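Local coordinates for protein ppBat (Bacteroides thetaiotaomicron VPI-5482, PDB 3CNE) that binds flavins such as lumichrome, riboflavin, FMN and FAD as a homodimer, may store them, and appears to lack protease activity, at residues Glu23-Asn28 against Lys169-Leu174; Asp39-Lys44 against Asp54-Asn59; His63-Asp68 against Gly101-Met106; Gly113-Asp118 against Lys135-Asn140. All blocks are in the same frame, centred on the assembly; numbering follows the deposited sequence.

Interaction 1 of 4, residues Glu23-Asn28 against Lys169-Leu174; sequences EAFFEN and KVIEAL
Ala24 O, which lies beside the Ile171 side chain, is gripped twice by Asn28. The amide ND2 of Asn28 donates to Ala24 O at 2.7 Å. The backbone N of Asn28 donates to the same oxygen at 3.0 Å and comes from the opposite face of the carbonyl plane. The contact is a helix-helix packing on one face of the central sheet of the DJ-1/PfpI fold. It joins the C-terminal end of helix 15-27 to helix 167-174, and the two segments cross at -40°. Asn28 is the first residue to leave the helix. The bond to Ala24 O folds its amide back over the last turn and fixes its rotation. The amide then lies across Ile171 at about a right angle, with Asn28 CG 3.6 Å from Ile171 CG2. Replacing Asn28 with an alanine would take away the side-chain donor to Ala24 O and would probably open a gap beside Ile171 CG2. Ile171 is the side chain at the centre of the contact. Its CG1 branch, anti to the carbonyl carbon (chi1 -65°), carries CD1 to within 3.7 Å of Ala24 CB. Beneath it, Phe25 and Leu174 turn to the sheet and both pack on Val5 of strand 4-9. Val170 CG1 lies near the plane of the Phe25 ring, at its edge. Deeper in, Leu174 CD1 approaches the ring obliquely and stands 3.6 Å from Phe25 CE1.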
loop_
_atom_site.group_PDB
_atom_site.type_symbol
_atom_site.label_atom_id
_atom_site.label_comp_id
_atom_site.label_asym_id
_atom_site.label_seq_id
_atom_site.Cartn_x
_atom_site.Cartn_y
_atom_site.Cartn_z
ATOM N N GLU A 23 1.785 -7.249 -2.661
ATOM C CA GLU A 23 2.568 -7.936 -1.651
ATOM C C GLU A 23 2.128 -9.379 -1.524
ATOM O O GLU A 23 2.969 -10.307 -1.507
ATOM C CB GLU A 23 2.450 -7.260 -0.300
ATOM C CG GLU A 23 3.283 -7.966 0.752
ATOM C CD GLU A 23 2.937 -7.542 2.111
ATOM O OE1 GLU A 23 1.724 -7.514 2.429
ATOM O OE2 GLU A 23 3.879 -7.220 2.860
ATOM N N ALA A 24 0.823 -9.580 -1.422
ATOM C CA ALA A 24 0.301 -10.959 -1.313
ATOM C C ALA A 24 0.728 -11.842 -2.504
ATOM O O ALA A 24 1.198 -12.962 -2.294
ATOM C CB ALA A 24 -1.224 -10.967 -1.118
ATOM N N PHE A 25 0.589 -11.333 -3.731
ATOM C CA PHE A 25 0.978 -12.097 -4.919
ATOM C C PHE A 25 2.462 -12.402 -4.878
ATOM O O PHE A 25 2.853 -13.543 -5.073
ATOM C CB PHE A 25 0.664 -11.366 -6.244
ATOM C CG PHE A 25 -0.795 -11.103 -6.488
ATOM C CD1 PHE A 25 -1.780 -11.953 -6.001
ATOM C CD2 PHE A 25 -1.183 -10.011 -7.249
ATOM C CE1 PHE A 25 -3.146 -11.689 -6.231
ATOM C CE2 PHE A 25 -2.545 -9.748 -7.507
ATOM C CZ PHE A 25 -3.525 -10.586 -6.988
ATOM N N PHE A 26 3.274 -11.378 -4.601
ATOM C CA PHE A 26 4.725 -11.509 -4.619
ATOM C C PHE A 26 5.216 -12.514 -3.584
ATOM O O PHE A 26 6.075 -13.355 -3.873
ATOM C CB PHE A 26 5.424 -10.150 -4.425
ATOM C CG PHE A 26 6.864 -10.190 -4.804
ATOM C CD1 PHE A 26 7.236 -10.181 -6.138
ATOM C CD2 PHE A 26 7.849 -10.310 -3.842
ATOM C CE1 PHE A 26 8.578 -10.277 -6.509
ATOM C CE2 PHE A 26 9.206 -10.400 -4.211
ATOM C CZ PHE A 26 9.556 -10.379 -5.551
ATOM N N GLU A 27 4.658 -12.427 -2.382
ATOM C CA GLU A 27 5.057 -13.312 -1.294
ATOM C C GLU A 27 4.535 -14.724 -1.493
ATOM O O GLU A 27 5.094 -15.660 -0.932
ATOM C CB GLU A 27 4.673 -12.727 0.080
ATOM C CG GLU A 27 5.519 -11.468 0.406
ATOM C CD GLU A 27 5.289 -10.862 1.788
ATOM O OE1 GLU A 27 4.260 -11.190 2.435
ATOM O OE2 GLU A 27 6.137 -10.016 2.206
ATOM N N ASN A 28 3.503 -14.894 -2.325
ATOM C CA ASN A 28 3.048 -16.256 -2.653
ATOM C C ASN A 28 3.465 -16.783 -4.018
ATOM O O ASN A 28 2.997 -17.837 -4.449
ATOM C CB ASN A 28 1.553 -16.374 -2.457
ATOM C CG ASN A 28 1.180 -16.248 -1.004
ATOM O OD1 ASN A 28 1.326 -17.200 -0.240
ATOM N ND2 ASN A 28 0.762 -15.058 -0.600
ATOM N N LYS A 169 -8.487 -16.292 0.567
ATOM C CA LYS A 169 -9.249 -17.064 -0.424
ATOM C C LYS A 169 -8.772 -16.744 -1.847
ATOM O O LYS A 169 -8.707 -17.625 -2.687
ATOM C CB LYS A 169 -10.769 -16.815 -0.272
ATOM C CG LYS A 169 -11.383 -17.406 1.018
ATOM C CD LYS A 169 -12.920 -17.316 1.080
ATOM C CE LYS A 169 -13.474 -15.917 1.445
ATOM N NZ LYS A 169 -13.740 -15.638 2.916
ATOM N N VAL A 170 -8.426 -15.477 -2.113
ATOM C CA VAL A 170 -7.950 -15.083 -3.442
ATOM C C VAL A 170 -6.626 -15.770 -3.731
ATOM O O VAL A 170 -6.415 -16.304 -4.819
ATOM C CB VAL A 170 -7.762 -13.562 -3.551
ATOM C CG1 VAL A 170 -7.136 -13.199 -4.905
ATOM C CG2 VAL A 170 -9.090 -12.887 -3.374
ATOM N N ILE A 171 -5.734 -15.727 -2.751
ATOM C CA ILE A 171 -4.427 -16.363 -2.872
ATOM C C ILE A 171 -4.607 -17.860 -3.129
ATOM O O ILE A 171 -4.000 -18.398 -4.048
ATOM C CB ILE A 171 -3.532 -16.124 -1.632
ATOM C CG1 ILE A 171 -3.165 -14.633 -1.479
ATOM C CG2 ILE A 171 -2.237 -16.976 -1.723
ATOM C CD1 ILE A 171 -2.562 -14.023 -2.726
ATOM N N GLU A 172 -5.441 -18.514 -2.320
ATOM C CA GLU A 172 -5.698 -19.954 -2.447
ATOM C C GLU A 172 -6.193 -20.311 -3.858
ATOM O O GLU A 172 -5.733 -21.284 -4.456
ATOM C CB GLU A 172 -6.654 -20.419 -1.341
ATOM C CG GLU A 172 -7.357 -21.783 -1.565
ATOM C CD GLU A 172 -6.494 -22.998 -1.213
ATOM O OE1 GLU A 172 -6.240 -23.842 -2.117
ATOM O OE2 GLU A 172 -6.071 -23.122 -0.037
ATOM N N ALA A 173 -7.086 -19.490 -4.404
ATOM C CA ALA A 173 -7.639 -19.697 -5.767
ATOM C C ALA A 173 -6.618 -19.507 -6.889
ATOM O O ALA A 173 -6.782 -20.054 -7.983
ATOM C CB ALA A 173 -8.847 -18.793 -5.994
ATOM N N LEU A 174 -5.570 -18.729 -6.627
ATOM C CA LEU A 174 -4.569 -18.407 -7.652
ATOM C C LEU A 174 -3.320 -19.301 -7.654
ATOM O O LEU A 174 -2.449 -19.154 -8.518
ATOM C CB LEU A 174 -4.153 -16.934 -7.531
ATOM C CG LEU A 174 -5.158 -15.911 -8.073
ATOM C CD1 LEU A 174 -4.797 -14.524 -7.604
ATOM C CD2 LEU A 174 -5.157 -15.956 -9.597
#

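Interaction 2 of 4, residues Asp39-Lys44 against Asp54-Asn59; sequences DTKEIK and DDVIAN
Val56 puts one methyl on the backbone between Thr40 and Lys41. Its CG1 lies 3.4 Å from Thr40 C and 3.5 Å from Lys41 N. CG1 is anti to the carbonyl carbon of Val56 (chi1 -61°), and this turn of the side chain presses it on the facing chain. Lys41 answers from the other side of the contact. Its aliphatic chain lies along the backbone of Asp54 and Asp55, with Lys41 CD 3.4 Å from Asp54 O. The touching parts, Asp39-Lys41 and Asp54-Val56, run almost exactly antiparallel, but no hydrogen bond links the two segments. The join is van der Waals packing at the protein surface. The next shell shapes each chain. Thr40 OG1 accepts from Glu42 N at 3.2 Å, an ST turn that bends the chain toward strand 42-44. On the other segment, Asn59 ND2 donates to Asp55 OD1 at 2.9 Å. It meets the syn side of the carboxylate and ties the 3-10 turn 57-59 back to the short strand 55-56. Asp54 OD2 takes the backbone N of Val34. Strand 55-56 is the outermost strand of the main sheet within the chain and lies parallel to strand 31-36. Strand 42-44 pairs with strand 50-52 in a separate antiparallel beta-hairpin, and the contact lies at the base of this hairpin. Next to Val56 in the chain, Ile57 packs on Tyr89 and Leu93 of helix 88-102.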
loop_
_atom_site.group_PDB
_atom_site.type_symbol
_atom_site.label_atom_id
_atom_site.label_comp_id
_atom_site.label_asym_id
_atom_site.label_seq_id
_atom_site.Cartn_x
_atom_site.Cartn_y
_atom_site.Cartn_z
ATOM N N ASP A 39 -2.942 7.060 -19.968
ATOM C CA ASP A 39 -2.297 7.202 -21.271
ATOM C C ASP A 39 -0.811 6.831 -21.236
ATOM O O ASP A 39 -0.192 6.619 -22.296
ATOM C CB ASP A 39 -2.496 8.640 -21.787
ATOM C CG ASP A 39 -1.933 9.689 -20.851
ATOM O OD1 ASP A 39 -2.230 9.638 -19.633
ATOM O OD2 ASP A 39 -1.198 10.583 -21.336
ATOM N N THR A 40 -0.226 6.795 -20.030
ATOM C CA THR A 40 1.156 6.355 -19.815
ATOM C C THR A 40 1.262 5.453 -18.579
ATOM O O THR A 40 0.377 5.432 -17.733
ATOM C CB THR A 40 2.159 7.554 -19.608
ATOM O OG1 THR A 40 2.077 8.015 -18.256
ATOM C CG2 THR A 40 1.872 8.728 -20.556
ATOM N N LYS A 41 2.378 4.742 -18.477
ATOM C CA LYS A 41 2.670 3.845 -17.345
ATOM C C LYS A 41 2.798 4.555 -15.998
ATOM O O LYS A 41 2.849 3.900 -14.934
ATOM C CB LYS A 41 4.024 3.165 -17.573
ATOM C CG LYS A 41 4.090 2.254 -18.697
ATOM C CD LYS A 41 5.303 1.348 -18.580
ATOM C CE LYS A 41 6.599 2.007 -19.021
ATOM N NZ LYS A 41 7.700 0.966 -19.009
ATOM N N GLU A 42 2.948 5.876 -16.043
ATOM C CA GLU A 42 3.219 6.661 -14.850
ATOM C C GLU A 42 1.894 7.141 -14.259
ATOM O O GLU A 42 1.114 7.819 -14.945
ATOM C CB GLU A 42 4.122 7.854 -15.187
ATOM C CG GLU A 42 4.487 8.628 -13.949
ATOM C CD GLU A 42 5.305 9.872 -14.221
ATOM O OE1 GLU A 42 6.372 9.777 -14.876
ATOM O OE2 GLU A 42 4.872 10.940 -13.737
ATOM N N ILE A 43 1.608 6.754 -13.015
ATOM C CA ILE A 43 0.319 7.095 -12.374
ATOM C C ILE A 43 0.585 7.687 -11.000
ATOM O O ILE A 43 1.690 7.635 -10.540
ATOM C CB ILE A 43 -0.630 5.853 -12.203
ATOM C CG1 ILE A 43 0.002 4.807 -11.253
ATOM C CG2 ILE A 43 -1.067 5.271 -13.589
ATOM C CD1 ILE A 43 -0.948 3.678 -10.832
ATOM N N LYS A 44 -0.426 8.255 -10.356
ATOM C CA LYS A 44 -0.267 8.762 -9.002
ATOM C C LYS A 44 -1.048 7.898 -8.071
ATOM O O LYS A 44 -1.934 7.176 -8.524
ATOM C CB LYS A 44 -0.773 10.183 -8.900
ATOM C CG LYS A 44 0.310 11.201 -9.129
ATOM C CD LYS A 44 0.489 11.543 -10.591
ATOM C CE LYS A 44 1.319 12.838 -10.719
ATOM N NZ LYS A 44 0.887 13.634 -11.929
ATOM N N ASP A 54 3.828 -1.486 -15.191
ATOM C CA ASP A 54 4.451 -2.287 -16.240
ATOM C C ASP A 54 4.049 -1.856 -17.647
ATOM O O ASP A 54 4.824 -2.015 -18.593
ATOM C CB ASP A 54 4.142 -3.778 -16.050
ATOM C CG ASP A 54 4.695 -4.327 -14.712
ATOM O OD1 ASP A 54 5.852 -3.977 -14.362
ATOM O OD2 ASP A 54 3.970 -5.065 -14.012
ATOM N N ASP A 55 2.825 -1.366 -17.801
ATOM C CA ASP A 55 2.284 -1.124 -19.142
ATOM C C ASP A 55 1.008 -0.304 -18.994
ATOM O O ASP A 55 0.568 -0.001 -17.872
ATOM C CB ASP A 55 1.953 -2.465 -19.788
ATOM C CG ASP A 55 2.080 -2.451 -21.308
ATOM O OD1 ASP A 55 2.113 -1.366 -21.950
ATOM O OD2 ASP A 55 2.106 -3.556 -21.849
ATOM N N VAL A 56 0.420 0.039 -20.137
ATOM C CA VAL A 56 -0.835 0.756 -20.173
ATOM C C VAL A 56 -1.936 -0.213 -20.606
ATOM O O VAL A 56 -1.658 -1.208 -21.255
ATOM C CB VAL A 56 -0.786 1.954 -21.127
ATOM C CG1 VAL A 56 0.279 2.962 -20.693
ATOM C CG2 VAL A 56 -0.575 1.517 -22.613
ATOM N N ILE A 57 -3.179 0.109 -20.245
ATOM C CA ILE A 57 -4.318 -0.771 -20.466
ATOM C C ILE A 57 -4.607 -1.001 -21.953
ATOM O O ILE A 57 -5.174 -2.043 -22.317
ATOM C CB ILE A 57 -5.594 -0.255 -19.720
ATOM C CG1 ILE A 57 -6.720 -1.308 -19.800
ATOM C CG2 ILE A 57 -6.053 1.128 -20.251
ATOM C CD1 ILE A 57 -7.662 -1.270 -18.606
ATOM N N ALA A 58 -4.245 -0.032 -22.798
ATOM C CA ALA A 58 -4.420 -0.187 -24.267
ATOM C C ALA A 58 -3.718 -1.451 -24.766
ATOM O O ALA A 58 -4.231 -2.144 -25.653
ATOM C CB ALA A 58 -3.914 1.047 -25.019
ATOM N N ASN A 59 -2.562 -1.765 -24.177
ATOM C CA ASN A 59 -1.776 -2.934 -24.598
ATOM C C ASN A 59 -2.257 -4.281 -24.051
ATOM O O ASN A 59 -1.728 -5.342 -24.409
ATOM C CB ASN A 59 -0.300 -2.699 -24.298
ATOM C CG ASN A 59 0.307 -1.673 -25.210
ATOM O OD1 ASN A 59 -0.195 -1.433 -26.313
ATOM N ND2 ASN A 59 1.389 -1.055 -24.767
#

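Interaction 3 of 4, residues His63-Asp68 against Gly101-Met106; sequences HEDEFD and GEKGKM
Met106 N donates to Asp68 O at 3.1 Å, and this bond joins the two segments where the parallel strands 69-73 and 106-110 begin. Just before it, a Schellman motif ends helix 88-102, with Gly104 at positive phi as its C-prime residue. The turn brings two lysines round to the 3-10 turn 64-66. Lys105 is bent at chi2 (-76°), and its chain crosses Asp68 O and Phe67 O on the way out. Its ammonium is held by two oxygens. Lys105 NZ lies 2.7 Å from Phe67 O, nearly along the C=O axis, and 3.1 Å from Asp65 OD1, which it meets on the anti side of the carboxylate. Lys103 takes the second oxygen of the same group. Its NZ stands 3.3 Å from Asp65 OD2 and comes from above the carboxylate plane, 50° out of it. Asp65 therefore bridges both lysines in one salt-bridge network, and the two positive charges probably stabilise its ionised form. The Asp68 carboxylate turns to another partner, the backbone N of Lys4. The contact lies in the beta-alpha-beta unit of strand 69-73, helix 88-102 and strand 106-110. Glu64, Phe67 and Lys105 pack on Phe100 of that helix. Phe67 also packs on Ala6 of strand 4-9.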
loop_
_atom_site.group_PDB
_atom_site.type_symbol
_atom_site.label_atom_id
_atom_site.label_comp_id
_atom_site.label_asym_id
_atom_site.label_seq_id
_atom_site.Cartn_x
_atom_site.Cartn_y
_atom_site.Cartn_z
ATOM N N HIS A 63 -5.204 -9.244 -25.533
ATOM C CA HIS A 63 -4.369 -10.210 -24.803
ATOM C C HIS A 63 -5.011 -10.719 -23.507
ATOM O O HIS A 63 -4.322 -11.267 -22.645
ATOM C CB HIS A 63 -2.986 -9.619 -24.490
ATOM C CG HIS A 63 -2.207 -9.190 -25.696
ATOM N ND1 HIS A 63 -2.314 -7.925 -26.241
ATOM C CD2 HIS A 63 -1.281 -9.842 -26.440
ATOM C CE1 HIS A 63 -1.499 -7.821 -27.277
ATOM N NE2 HIS A 63 -0.864 -8.971 -27.422
ATOM N N GLU A 64 -6.322 -10.538 -23.364
ATOM C CA GLU A 64 -7.005 -10.920 -22.130
ATOM C C GLU A 64 -6.915 -12.431 -21.837
ATOM O O GLU A 64 -6.920 -12.850 -20.676
ATOM C CB GLU A 64 -8.469 -10.466 -22.146
ATOM C CG GLU A 64 -8.696 -8.960 -22.352
ATOM C CD GLU A 64 -8.820 -8.546 -23.817
ATOM O OE1 GLU A 64 -8.346 -9.295 -24.698
ATOM O OE2 GLU A 64 -9.390 -7.461 -24.090
ATOM N N ASP A 65 -6.847 -13.242 -22.895
ATOM C CA ASP A 65 -6.809 -14.702 -22.738
ATOM C C ASP A 65 -5.405 -15.171 -22.317
ATOM O O ASP A 65 -5.163 -16.354 -22.123
ATOM C CB ASP A 65 -7.287 -15.392 -24.026
ATOM C CG ASP A 65 -8.283 -16.513 -23.764
ATOM O OD1 ASP A 65 -8.348 -17.060 -22.622
ATOM O OD2 ASP A 65 -9.001 -16.878 -24.724
ATOM N N GLU A 66 -4.493 -14.220 -22.141
ATOM C CA GLU A 66 -3.141 -14.487 -21.671
ATOM C C GLU A 66 -3.099 -14.506 -20.144
ATOM O O GLU A 66 -2.075 -14.821 -19.542
ATOM C CB GLU A 66 -2.246 -13.356 -22.136
ATOM C CG GLU A 66 -1.039 -13.771 -22.929
ATOM C CD GLU A 66 -0.640 -12.683 -23.898
ATOM O OE1 GLU A 66 -1.249 -12.633 -25.004
ATOM O OE2 GLU A 66 0.265 -11.877 -23.555
ATOM N N PHE A 67 -4.214 -14.143 -19.522
ATOM C CA PHE A 67 -4.272 -14.008 -18.076
ATOM C C PHE A 67 -5.390 -14.882 -17.528
ATOM O O PHE A 67 -6.283 -15.285 -18.271
ATOM C CB PHE A 67 -4.462 -12.545 -17.699
ATOM C CG PHE A 67 -3.267 -11.681 -18.012
ATOM C CD1 PHE A 67 -2.271 -11.480 -17.068
ATOM C CD2 PHE A 67 -3.140 -11.066 -19.259
ATOM C CE1 PHE A 67 -1.160 -10.669 -17.356
ATOM C CE2 PHE A 67 -2.034 -10.257 -19.551
ATOM C CZ PHE A 67 -1.048 -10.057 -18.598
ATOM N N ASP A 68 -5.312 -15.211 -16.240
ATOM C CA ASP A 68 -6.318 -16.059 -15.593
ATOM C C ASP A 68 -7.280 -15.241 -14.721
ATOM O O ASP A 68 -8.340 -15.710 -14.325
ATOM C CB ASP A 68 -5.598 -17.095 -14.743
ATOM C CG ASP A 68 -4.713 -17.998 -15.578
ATOM O OD1 ASP A 68 -5.255 -18.903 -16.232
ATOM O OD2 ASP A 68 -3.492 -17.785 -15.623
ATOM N N GLY A 101 -14.589 -11.029 -18.151
ATOM C CA GLY A 101 -15.777 -11.601 -17.531
ATOM C C GLY A 101 -16.452 -12.600 -18.465
ATOM O O GLY A 101 -16.775 -13.719 -18.054
ATOM N N GLU A 102 -16.626 -12.190 -19.724
ATOM C CA GLU A 102 -17.110 -13.073 -20.806
ATOM C C GLU A 102 -16.275 -14.354 -20.959
ATOM O O GLU A 102 -16.813 -15.417 -21.312
ATOM C CB GLU A 102 -17.127 -12.324 -22.145
ATOM C CG GLU A 102 -18.293 -11.379 -22.289
ATOM C CD GLU A 102 -18.280 -10.586 -23.602
ATOM O OE1 GLU A 102 -17.269 -10.631 -24.366
ATOM O OE2 GLU A 102 -19.301 -9.904 -23.866
ATOM N N LYS A 103 -14.966 -14.261 -20.705
ATOM C CA LYS A 103 -14.105 -15.427 -20.865
ATOM C C LYS A 103 -13.966 -16.246 -19.594
ATOM O O LYS A 103 -13.124 -17.141 -19.517
ATOM C CB LYS A 103 -12.735 -15.053 -21.445
ATOM C CG LYS A 103 -12.780 -14.533 -22.869
ATOM C CD LYS A 103 -11.363 -14.214 -23.389
ATOM C CE LYS A 103 -11.409 -13.558 -24.774
ATOM N NZ LYS A 103 -10.414 -14.097 -25.761
ATOM N N GLY A 104 -14.782 -15.928 -18.593
ATOM C CA GLY A 104 -14.837 -16.717 -17.359
ATOM C C GLY A 104 -13.623 -16.584 -16.453
ATOM O O GLY A 104 -13.339 -17.480 -15.648
ATOM N N LYS A 105 -12.919 -15.454 -16.549
ATOM C CA LYS A 105 -11.724 -15.234 -15.727
ATOM C C LYS A 105 -12.107 -14.827 -14.319
ATOM O O LYS A 105 -13.213 -14.361 -14.086
ATOM C CB LYS A 105 -10.795 -14.210 -16.367
ATOM C CG LYS A 105 -10.536 -14.442 -17.861
ATOM C CD LYS A 105 -9.559 -15.582 -18.064
ATOM C CE LYS A 105 -9.146 -15.735 -19.511
ATOM N NZ LYS A 105 -8.105 -16.801 -19.551
HETATM N N MSE A 106 -11.200 -15.029 -13.368
HETATM C CA MSE A 106 -11.443 -14.609 -12.008
HETATM C C MSE A 106 -11.395 -13.065 -11.907
HETATM O O MSE A 106 -10.429 -12.443 -12.350
HETATM C CB MSE A 106 -10.402 -15.261 -11.110
HETATM C CG MSE A 106 -10.471 -14.879 -9.664
HETATM SE SE MSE A 106 -9.088 -15.893 -8.688
HETATM C CE MSE A 106 -8.059 -16.590 -10.210
#

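Interaction 4 of 4, residues Gly113-Asp118 against Lys135-Asn140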
loop_
_atom_site.group_PDB
_atom_site.type_symbol
_atom_site.label_atom_id
_atom_site.label_comp_id
_atom_site.label_asym_id
_atom_site.label_seq_id
_atom_site.Cartn_x
_atom_site.Cartn_y
_atom_site.Cartn_z
ATOM N N GLY A 113 -14.799 -1.152 -7.387
ATOM C CA GLY A 113 -14.496 -2.202 -8.352
ATOM C C GLY A 113 -15.718 -2.972 -8.833
ATOM O O GLY A 113 -15.868 -3.227 -10.040
ATOM N N ALA A 114 -16.598 -3.345 -7.900
ATOM C CA ALA A 114 -17.807 -4.102 -8.252
ATOM C C ALA A 114 -18.710 -3.278 -9.182
ATOM O O ALA A 114 -19.439 -3.837 -10.025
ATOM C CB ALA A 114 -18.575 -4.488 -7.006
HETATM N N MSE A 115 -18.657 -1.954 -9.029
HETATM C CA MSE A 115 -19.462 -1.070 -9.873
HETATM C C MSE A 115 -18.901 -1.029 -11.288
HETATM O O MSE A 115 -19.651 -1.089 -12.261
HETATM C CB MSE A 115 -19.535 0.322 -9.280
HETATM C CG MSE A 115 -20.479 1.261 -10.025
HETATM SE SE MSE A 115 -20.220 3.105 -9.434
HETATM C CE MSE A 115 -18.410 3.526 -10.093
HETATM N N MSE A 116 -17.575 -0.955 -11.394
HETATM C CA MSE A 116 -16.917 -1.015 -12.703
HETATM C C MSE A 116 -17.304 -2.324 -13.420
HETATM O O MSE A 116 -17.595 -2.332 -14.618
HETATM C CB MSE A 116 -15.401 -0.875 -12.549
HETATM C CG MSE A 116 -14.984 0.478 -11.955
HETATM SE SE MSE A 116 -15.410 1.946 -13.206
HETATM C CE MSE A 116 -14.023 1.606 -14.459
ATOM N N PHE A 117 -17.288 -3.425 -12.670
ATOM C CA PHE A 117 -17.736 -4.712 -13.178
ATOM C C PHE A 117 -19.202 -4.638 -13.619
ATOM O O PHE A 117 -19.525 -5.046 -14.735
ATOM C CB PHE A 117 -17.531 -5.834 -12.126
ATOM C CG PHE A 117 -16.078 -6.114 -11.772
ATOM C CD1 PHE A 117 -15.036 -5.736 -12.615
ATOM C CD2 PHE A 117 -15.764 -6.807 -10.595
ATOM C CE1 PHE A 117 -13.678 -6.037 -12.279
ATOM C CE2 PHE A 117 -14.429 -7.109 -10.256
ATOM C CZ PHE A 117 -13.387 -6.711 -11.101
ATOM N N ASP A 118 -20.069 -4.093 -12.756
ATOM C CA ASP A 118 -21.497 -4.012 -13.019
ATOM C C ASP A 118 -21.801 -3.302 -14.327
ATOM O O ASP A 118 -22.649 -3.763 -15.097
ATOM C CB ASP A 118 -22.255 -3.327 -11.868
ATOM C CG ASP A 118 -23.766 -3.102 -12.188
ATOM O OD1 ASP A 118 -24.146 -2.982 -13.369
ATOM O OD2 ASP A 118 -24.603 -3.020 -11.279
ATOM N N LYS A 135 -22.856 1.620 -3.760
ATOM C CA LYS A 135 -23.914 0.575 -3.695
ATOM C C LYS A 135 -25.152 0.835 -4.570
ATOM O O LYS A 135 -25.581 -0.064 -5.295
ATOM C CB LYS A 135 -24.341 0.269 -2.248
ATOM C CG LYS A 135 -25.278 -0.933 -2.134
ATOM C CD LYS A 135 -25.618 -1.271 -0.697
ATOM C CE LYS A 135 -26.608 -2.434 -0.657
ATOM N NZ LYS A 135 -27.188 -2.613 0.700
ATOM N N PRO A 136 -25.714 2.065 -4.525
ATOM C CA PRO A 136 -26.901 2.311 -5.345
ATOM C C PRO A 136 -26.661 2.161 -6.850
ATOM O O PRO A 136 -27.625 2.019 -7.603
ATOM C CB PRO A 136 -27.255 3.772 -5.033
ATOM C CG PRO A 136 -26.570 4.088 -3.758
ATOM C CD PRO A 136 -25.323 3.266 -3.766
ATOM N N ALA A 137 -25.399 2.191 -7.285
ATOM C CA ALA A 137 -25.091 2.024 -8.707
ATOM C C ALA A 137 -25.068 0.568 -9.169
ATOM O O ALA A 137 -24.958 0.299 -10.366
ATOM C CB ALA A 137 -23.787 2.729 -9.066
ATOM N N ILE A 138 -25.168 -0.370 -8.231
ATOM C CA ILE A 138 -25.191 -1.789 -8.576
ATOM C C ILE A 138 -26.601 -2.178 -9.003
ATOM O O ILE A 138 -27.514 -2.218 -8.171
ATOM C CB ILE A 138 -24.685 -2.694 -7.391
ATOM C CG1 ILE A 138 -23.234 -2.349 -7.021
ATOM C CG2 ILE A 138 -24.841 -4.172 -7.708
ATOM C CD1 ILE A 138 -22.242 -2.583 -8.150
ATOM N N GLN A 139 -26.783 -2.430 -10.295
ATOM C CA GLN A 139 -28.087 -2.904 -10.799
ATOM C C GLN A 139 -28.120 -4.298 -11.434
ATOM O O GLN A 139 -29.158 -4.960 -11.386
ATOM C CB GLN A 139 -28.787 -1.882 -11.717
ATOM C CG GLN A 139 -28.009 -0.646 -12.105
ATOM C CD GLN A 139 -28.875 0.327 -12.865
ATOM O OE1 GLN A 139 -30.082 0.104 -13.024
ATOM N NE2 GLN A 139 -28.271 1.417 -13.353
ATOM N N ASN A 140 -27.005 -4.726 -12.031
ATOM C CA ASN A 140 -26.885 -6.068 -12.598
ATOM C C ASN A 140 -26.583 -7.147 -11.560
ATOM O O ASN A 140 -27.177 -8.227 -11.593
ATOM C CB ASN A 140 -25.855 -6.095 -13.724
ATOM C CG ASN A 140 -26.280 -5.246 -14.909
ATOM O OD1 ASN A 140 -25.579 -4.302 -15.308
ATOM N ND2 ASN A 140 -27.435 -5.559 -15.466
#
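Asp118 reaches from helix 113-119 into the loop that holds Gln139 and Asn140. This helix follows Cys111, in a sequence that fits the nucleophile-elbow pattern of the DJ-1/PfpI fold; here Cys111 is a ligand of the structural zinc. The tight part centres on the buried Asp118 carboxylate. CG lies anti to the backbone N (chi1 174°), which points the group across to the loop. Asn140 N donates to Asp118 OD2 at 3.0 Å, with an N-H...O angle of 153°, and comes in from above the carboxylate plane. This bond ties the loop to the helix. Gln139 N probably shares the same oxygen, but the modelled distance is too short to rely on. Replacing Asp118 with a leucine would remove this acceptor, and Asn140 N is likely to be left without its mate in a loop less firmly held. Toward the 3-10 segment 135-137 the side-chain contacts are apolar and also close. The selenium of selenomethionine Met115 lies 3.6 Å from Ala137 CB. The looser side faces solvent at Gln139, which is exposed and brings little more than its CG near Asp118. Ile138 joins the carboxylate to the apolar part, with Val128 of strand 127-129 also against it. Its CD1 wedges against the helix backbone, 3.6 Å from both Ala114 O and Met115 CA. The same methyl carbon, Ile138 CD1, stands 3.8 Å from Asp118 CB.

Interactions 1 and 3 are the pair that touch. Met106, where strand 106-110 begins, packs on Ala173 and Leu174 of helix 167-174, with Met106 SE 4.0 Å from Ala173 CB; the two centres are about 18 Å apart. Interactions 2, 3 and 4 follow in series along the chain, all inside the loop closed by interaction 1. Interaction 4 lies on the opposite side of the chain's centre from interactions 1 and 2, with centres about 25 and 24 Å away. In interaction 1 the side chain of Ala24 is about 10 Å from bound FMN. In interaction 4 the side chain of Met115 is about 8 Å from the zinc ion. Interactions 2 and 3 lie away from the flavin and zinc sites.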